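Local atomic coordinates of extracellular solute-binding protein family 5 (Brucella melitensis, PDB entry 4ONY), a protein that probably binds peptides or related solutes in the periplasm and delivers them to an ABC transporter for uptake. Residues A107-P110 with E111-V115; V396-S400 with G401-V405. One frame throughout, in Å; residues are numbered along the deposited sequence.

Interaction 1. Residues A107-P110 with E111-V115; sequences AIDP and ERKWV
Asp109 OD2 is gripped by two groups of Lys113. The backbone Lys113 N donates to it at 3.0 Å, in a nearly straight bond (167°) to the anti lone pair. Lys113 NZ comes to the syn side of Asp109 OD2 at 3.1 Å, somewhat out of the carboxylate plane, and makes a salt bridge. The lysine chain bends at chi2, chi3 and chi4, which brings its amine round to the same oxygen. With CG anti to the backbone N (chi1 -176°), the aspartate carboxylate is turned to Lys113. Asp109 CB lies over the face of the Trp114 indole, 3.6 Å from the centroid of the five-membered ring, a CH-pi contact. The backbone of Ile108 and Asp109 runs across the same face.

The main chain closes the loop. Arg112 N donates to Asp109 O at 2.8 Å, the bond of a type I beta turn from Asp109 to Arg112. Asp109 N donates to Trp114 O at 3.2 Å. A water bridges Asp109 O and Arg112 NE. Ile108 and Val115 form an antiparallel non-hydrogen-bonded pair, with Ile108 CG1 4.1 Å from Val115 CB. Ile108 CD1 rests against Arg112 CG.

The stretch is the turn end of the beta hairpin of strands 97-108 and 114-119. Val115 packs on Phe171 and Phe173 of strand 168-173, the next strand of the sheet. Ile108 and Arg112 touch Pro182 of helix 181-187. The Arg112 guanidinium bonds to Arg179 O and Met21 O, and Glu111 forms a salt bridge with Arg535.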
# COMPACT_ATOMS: atom_id res chain seq x y z
N ALA A 107 -18.72 -1.44 -20.87
CA ALA A 107 -18.39 -2.43 -21.91
C ALA A 107 -16.92 -2.25 -22.26
O ALA A 107 -16.37 -1.15 -22.14
CB ALA A 107 -19.27 -2.24 -23.13
N ILE A 108 -16.26 -3.34 -22.62
CA ILE A 108 -14.82 -3.30 -22.81
C ILE A 108 -14.36 -4.32 -23.86
O ILE A 108 -14.92 -5.40 -23.96
CB ILE A 108 -14.07 -3.51 -21.48
CG1 ILE A 108 -12.58 -3.18 -21.64
CG2 ILE A 108 -14.24 -4.93 -20.95
CD1 ILE A 108 -11.84 -3.09 -20.32
N ASP A 109 -13.36 -3.94 -24.64
CA ASP A 109 -12.70 -4.81 -25.61
C ASP A 109 -11.99 -5.97 -24.90
O ASP A 109 -11.26 -5.74 -23.94
CB ASP A 109 -11.67 -3.95 -26.35
CG ASP A 109 -10.96 -4.68 -27.46
OD1 ASP A 109 -11.63 -5.40 -28.24
OD2 ASP A 109 -9.72 -4.62 -27.52
N PRO A 110 -12.16 -7.21 -25.36
CA PRO A 110 -11.35 -8.32 -24.79
C PRO A 110 -9.86 -8.02 -24.74
O PRO A 110 -9.20 -8.34 -23.79
CB PRO A 110 -11.64 -9.50 -25.75
CG PRO A 110 -12.96 -9.19 -26.36
CD PRO A 110 -13.05 -7.69 -26.45
N GLU A 111 -9.34 -7.38 -25.79
CA GLU A 111 -7.93 -7.00 -25.85
C GLU A 111 -7.65 -5.65 -25.19
O GLU A 111 -6.55 -5.16 -25.26
CB GLU A 111 -7.41 -7.04 -27.29
CG GLU A 111 -7.26 -8.46 -27.86
CD GLU A 111 -6.35 -9.35 -27.00
OE1 GLU A 111 -5.17 -9.02 -26.79
OE2 GLU A 111 -6.82 -10.39 -26.49
N ARG A 112 -8.68 -5.03 -24.60
CA ARG A 112 -8.54 -3.76 -23.87
C ARG A 112 -7.99 -2.57 -24.67
O ARG A 112 -7.30 -1.73 -24.13
CB ARG A 112 -7.77 -3.96 -22.58
CG ARG A 112 -8.60 -4.84 -21.63
CD ARG A 112 -8.12 -4.81 -20.20
NE ARG A 112 -8.92 -5.70 -19.40
CZ ARG A 112 -8.63 -6.11 -18.17
NH1 ARG A 112 -7.52 -5.73 -17.55
NH2 ARG A 112 -9.42 -6.97 -17.58
N LYS A 113 -8.36 -2.48 -25.95
CA LYS A 113 -8.03 -1.33 -26.78
C LYS A 113 -9.05 -0.20 -26.66
O LYS A 113 -8.78 0.93 -27.09
CB LYS A 113 -7.93 -1.79 -28.23
CG LYS A 113 -6.57 -2.40 -28.63
CD LYS A 113 -6.66 -3.74 -29.40
CE LYS A 113 -7.70 -3.80 -30.55
NZ LYS A 113 -8.67 -4.95 -30.43
N TRP A 114 -10.22 -0.49 -26.09
CA TRP A 114 -11.21 0.56 -25.76
C TRP A 114 -12.04 0.16 -24.57
O TRP A 114 -12.12 -1.04 -24.25
CB TRP A 114 -12.16 0.88 -26.96
CG TRP A 114 -12.92 -0.31 -27.46
CD1 TRP A 114 -12.57 -1.11 -28.49
CD2 TRP A 114 -14.14 -0.84 -26.93
NE1 TRP A 114 -13.50 -2.11 -28.65
CE2 TRP A 114 -14.48 -1.97 -27.71
CE3 TRP A 114 -14.98 -0.48 -25.86
CZ2 TRP A 114 -15.59 -2.77 -27.45
CZ3 TRP A 114 -16.13 -1.25 -25.63
CH2 TRP A 114 -16.42 -2.38 -26.41
N VAL A 115 -12.64 1.16 -23.91
CA VAL A 115 -13.60 0.93 -22.84
C VAL A 115 -14.70 1.96 -22.98
O VAL A 115 -14.44 3.10 -23.35
CB VAL A 115 -12.95 0.93 -21.42
CG1 VAL A 115 -12.36 2.29 -21.09
CG2 VAL A 115 -13.95 0.53 -20.33
O HOH W 1 -10.84 -6.93 -21.32

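Interaction 2. Residues V396-S400 with G401-V405; sequences VTDGS and GHDRV
Asp403 CB packs 3.9 Å from Thr397 CB and also approaches Asp398 OD1. Its CG is anti to the backbone N (chi1 -170°), which turns the carboxylate toward the preceding loop. One oxygen, Asp403 OD2, accepts from Asp398 N at 2.8 Å, on its anti side and close to the carboxylate plane. The other, Asp403 OD1, accepts from Val405 N at 3.0 Å. The carboxylate is thus held at both oxygens.

Asp398 OD1 lies 3.4 Å from Asp403 OD2, a close pair of like charges that is probably eased by their donors. Ser400 OG and Ser400 N both donate to Asp398 OD1, the hydroxyl at 2.6 Å. Ser400 OG in turn accepts from His402 N at 3.0 Å. Ser400 CB sits over the face of the His402 ring in a CH-pi contact. A water lies within hydrogen-bonding distance of Asp398 OD2, Ser400 OG and His402 O and links the three. Thr397 OG1 accepts from Gly399 N and bonds to Asp336 outside the loop.

Consecutive ST and Asx turns, at Thr397 and Asp398, shape this surface loop. Asp403 is the N-cap of helix 404-416, and its bond to Val405 N is typical of an aspartate at that position.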
# COMPACT_ATOMS: atom_id res chain seq x y z
N VAL A 396 14.49 -19.25 13.43
CA VAL A 396 13.81 -18.94 14.68
C VAL A 396 14.81 -19.31 15.78
O VAL A 396 15.22 -20.46 15.88
CB VAL A 396 12.51 -19.74 14.81
CG1 VAL A 396 11.85 -19.55 16.19
CG2 VAL A 396 11.52 -19.39 13.67
N THR A 397 15.25 -18.34 16.57
CA THR A 397 16.23 -18.62 17.62
C THR A 397 15.54 -18.98 18.92
O THR A 397 14.32 -18.94 19.01
CB THR A 397 17.09 -17.39 17.94
OG1 THR A 397 16.28 -16.38 18.56
CG2 THR A 397 17.73 -16.83 16.67
N ASP A 398 16.35 -19.26 19.94
CA ASP A 398 15.86 -19.47 21.28
C ASP A 398 15.56 -18.14 22.00
O ASP A 398 15.25 -18.14 23.16
CB ASP A 398 16.88 -20.30 22.11
CG ASP A 398 18.27 -19.63 22.22
OD1 ASP A 398 18.45 -18.45 21.80
OD2 ASP A 398 19.21 -20.31 22.72
N GLY A 399 15.69 -17.00 21.34
CA GLY A 399 15.38 -15.73 22.00
C GLY A 399 16.48 -15.18 22.87
O GLY A 399 16.34 -14.09 23.44
N SER A 400 17.61 -15.89 22.94
CA SER A 400 18.68 -15.50 23.83
C SER A 400 19.45 -14.30 23.34
O SER A 400 20.09 -13.64 24.14
CB SER A 400 19.68 -16.68 24.00
OG SER A 400 20.38 -16.94 22.77
N GLY A 401 19.52 -14.05 22.04
CA GLY A 401 20.46 -13.03 21.54
C GLY A 401 21.86 -13.55 21.19
O GLY A 401 22.69 -12.80 20.62
N HIS A 402 22.12 -14.83 21.48
CA HIS A 402 23.40 -15.50 21.15
C HIS A 402 23.19 -16.96 20.87
O HIS A 402 23.80 -17.80 21.46
CB HIS A 402 24.46 -15.35 22.28
CG HIS A 402 23.92 -15.54 23.67
ND1 HIS A 402 23.79 -16.79 24.26
CD2 HIS A 402 23.45 -14.66 24.58
CE1 HIS A 402 23.27 -16.66 25.47
NE2 HIS A 402 23.05 -15.38 25.70
N ASP A 403 22.30 -17.28 19.95
CA ASP A 403 21.99 -18.66 19.63
C ASP A 403 23.08 -19.21 18.68
O ASP A 403 23.29 -18.67 17.58
CB ASP A 403 20.61 -18.68 18.98
CG ASP A 403 20.05 -20.09 18.81
OD1 ASP A 403 20.84 -21.04 18.60
OD2 ASP A 403 18.80 -20.22 18.86
N ARG A 404 23.71 -20.31 19.07
CA ARG A 404 24.83 -20.88 18.34
C ARG A 404 24.39 -21.53 17.02
O ARG A 404 25.21 -21.64 16.10
CB ARG A 404 25.58 -21.93 19.20
N VAL A 405 23.11 -21.91 16.89
CA VAL A 405 22.68 -22.61 15.69
C VAL A 405 22.75 -21.76 14.38
O VAL A 405 23.45 -22.16 13.45
CB VAL A 405 21.31 -23.32 15.92
CG1 VAL A 405 20.69 -23.84 14.63
CG2 VAL A 405 21.51 -24.47 16.93
O HOH W 2 21.71 -19.38 23.20

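Overall arrangement
Interaction 1 comes first along the chain and closes well before interaction 2 opens. Their centres are about 56 Å apart and their nearest atoms about 39 Å apart, on opposite sides of the chain's centre. They share no helix, strand or sheet. Residues 107-115 form a hairpin end in the antiparallel sheet that includes strands 97-108, 114-119 and 168-173. Residues 396-405 are the last part of the surface loop that follows helix 385-389, together with the start of helix 404-416. Both belong to the family 5 solute-binding region of the chain. They are separate local structures: one turns the chain between two strands, and the other leads it into a helix.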